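Local coordinates for surface glycan binding protein B (Bacteroides ovatus, PDB 6E57) that binds mixed-linkage beta-glucan and probably helps Bacteroides ovatus capture this cereal polysaccharide at its surface, at residues A[31-36]-A[115-120]. Numbering follows the deposited sequence.
Sequences TENDDP and KGKKTS
K117 reaches across to the 31-36 loop and supplies the one hydrogen bond between the two segments, from NZ to the backbone O of N33 at 2.8 Å. The C=O...NZ angle of 162° puts the ammonium group almost in line with the carbonyl. The chain can span this gap because it is straight beyond CG, with chi2, chi3 and chi4 all within 10° of 180°.

Charge adds a looser component. OD1 of D35 lies 3.9 Å from K117 NZ, a long salt bridge, and the same oxygen is slightly closer to the aliphatic part of the lysine, 3.7 Å from its CD. The amide of N33 borders the ammonium group too, but its OD1 stays 4.0 Å from K117 NZ, beyond hydrogen-bonding distance. D35 and N33 are both exposed, so solvent probably weakens the electrostatic attraction.

Van der Waals contact centres on P36, which is buried. Its ring lies against the backbone of the other segment, P36 CG coming to 3.5 Å from K118 C, while P36 CD meets K117 CB at 3.8 Å. Two further carbons lie against backbone carbonyl oxygens: the methyl CG2 of T119 rests 3.5 Å from P36 O, and at the other end K115 CB approaches E32 O, after which the lysine chain bends at chi2, chi3 and chi4 and leads away.

The closest CA pairs, N33 with K115, D35 with K117 and P36 with K118, advance in the same direction, so the segments run side by side. T119 also pairs through its backbone with V111 of strand 103-113. The contact thus joins the loop leading into strand 37-40 to the turn and the start of strand 118-128, at the turn end of the 103-113/118-128 beta-hairpin in the N-terminal all-beta domain, far from the glycan pocket around W322 and W372.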
loop_
_atom_site.group_PDB
_atom_site.type_symbol
_atom_site.label_atom_id
_atom_site.label_comp_id
_atom_site.label_asym_id
_atom_site.label_seq_id
_atom_site.Cartn_x
_atom_site.Cartn_y
_atom_site.Cartn_z
ATOM N N THR A 31 -17.838 27.452 39.246
ATOM C CA THR A 31 -18.186 26.957 37.905
ATOM C C THR A 31 -17.113 27.339 36.871
ATOM O O THR A 31 -16.908 26.604 35.907
ATOM C CB THR A 31 -19.569 27.466 37.470
ATOM O OG1 THR A 31 -19.577 28.891 37.578
ATOM C CG2 THR A 31 -20.702 26.893 38.293
ATOM N N GLU A 32 -16.446 28.485 37.068
ATOM C CA GLU A 32 -15.391 28.969 36.162
ATOM C C GLU A 32 -14.155 28.064 36.244
ATOM O O GLU A 32 -13.457 27.866 35.244
ATOM C CB GLU A 32 -14.972 30.398 36.509
ATOM C CG GLU A 32 -16.067 31.432 36.329
ATOM C CD GLU A 32 -15.637 32.846 36.685
ATOM O OE1 GLU A 32 -14.615 33.305 36.141
ATOM O OE2 GLU A 32 -16.312 33.478 37.520
ATOM N N ASN A 33 -13.892 27.528 37.441
ATOM C CA ASN A 33 -12.675 26.783 37.739
ATOM C C ASN A 33 -12.878 25.278 37.492
ATOM O O ASN A 33 -11.960 24.490 37.723
ATOM C CB ASN A 33 -12.217 27.045 39.175
ATOM C CG ASN A 33 -10.762 26.694 39.405
ATOM O OD1 ASN A 33 -9.895 27.079 38.624
ATOM N ND2 ASN A 33 -10.488 25.971 40.478
ATOM N N ASP A 34 -14.072 24.891 37.021
ATOM C CA ASP A 34 -14.409 23.493 36.716
ATOM C C ASP A 34 -13.558 22.982 35.546
ATOM O O ASP A 34 -13.196 23.748 34.648
ATOM C CB ASP A 34 -15.890 23.331 36.361
ATOM C CG ASP A 34 -16.836 23.307 37.550
ATOM O OD1 ASP A 34 -16.350 23.335 38.700
ATOM O OD2 ASP A 34 -18.059 23.256 37.312
ATOM N N ASP A 35 -13.266 21.675 35.569
ATOM C CA ASP A 35 -12.629 20.971 34.459
ATOM C C ASP A 35 -13.591 20.945 33.274
ATOM O O ASP A 35 -14.794 20.766 33.454
ATOM C CB ASP A 35 -12.232 19.541 34.837
ATOM C CG ASP A 35 -10.997 19.444 35.718
ATOM O OD1 ASP A 35 -9.973 20.065 35.366
ATOM O OD2 ASP A 35 -11.070 18.743 36.745
ATOM N N PRO A 36 -13.093 21.114 32.029
ATOM C CA PRO A 36 -13.951 21.057 30.846
ATOM C C PRO A 36 -14.291 19.608 30.462
ATOM O O PRO A 36 -13.397 18.759 30.401
ATOM C CB PRO A 36 -13.090 21.742 29.778
ATOM C CG PRO A 36 -11.672 21.383 30.174
ATOM C CD PRO A 36 -11.683 21.357 31.690
ATOM N N LYS A 115 -10.331 29.793 32.724
ATOM C CA LYS A 115 -9.176 29.625 33.621
ATOM C C LYS A 115 -8.132 28.672 33.012
ATOM O O LYS A 115 -7.216 28.233 33.708
ATOM C CB LYS A 115 -9.650 29.165 35.005
ATOM C CG LYS A 115 -10.142 30.283 35.919
ATOM C CD LYS A 115 -9.054 30.924 36.776
ATOM C CE LYS A 115 -8.313 32.064 36.103
ATOM N NZ LYS A 115 -9.041 33.351 36.211
ATOM N N GLY A 116 -8.268 28.357 31.717
ATOM C CA GLY A 116 -7.164 27.835 30.901
ATOM C C GLY A 116 -7.104 26.316 30.832
ATOM O O GLY A 116 -6.287 25.775 30.086
ATOM N N LYS A 117 -7.945 25.625 31.612
ATOM C CA LYS A 117 -8.040 24.158 31.572
ATOM C C LYS A 117 -8.674 23.739 30.241
ATOM O O LYS A 117 -9.508 24.465 29.703
ATOM C CB LYS A 117 -8.851 23.641 32.765
ATOM C CG LYS A 117 -8.275 23.972 34.134
ATOM C CD LYS A 117 -9.217 23.643 35.265
ATOM C CE LYS A 117 -8.563 23.738 36.626
ATOM N NZ LYS A 117 -9.444 23.191 37.682
ATOM N N LYS A 118 -8.274 22.569 29.721
ATOM C CA LYS A 118 -8.631 22.163 28.353
ATOM C C LYS A 118 -8.807 20.640 28.247
ATOM O O LYS A 118 -8.192 19.873 28.991
ATOM C CB LYS A 118 -7.567 22.654 27.365
ATOM C CG LYS A 118 -6.140 22.207 27.661
ATOM C CD LYS A 118 -5.091 22.900 26.813
ATOM C CE LYS A 118 -4.861 24.344 27.209
ATOM N NZ LYS A 118 -3.786 24.971 26.403
ATOM N N THR A 119 -9.666 20.233 27.304
ATOM C CA THR A 119 -9.854 18.840 26.881
ATOM C C THR A 119 -9.891 18.814 25.345
ATOM O O THR A 119 -10.103 19.850 24.706
ATOM C CB THR A 119 -11.093 18.224 27.552
ATOM O OG1 THR A 119 -11.051 16.806 27.386
ATOM C CG2 THR A 119 -12.400 18.760 27.011
ATOM N N SER A 120 -9.686 17.627 24.761
ATOM C CA SER A 120 -9.348 17.499 23.344
ATOM C C SER A 120 -9.939 16.214 22.747
ATOM O O SER A 120 -10.020 15.193 23.419
ATOM C CB SER A 120 -7.850 17.540 23.174
ATOM O OG SER A 120 -7.494 18.222 21.983
#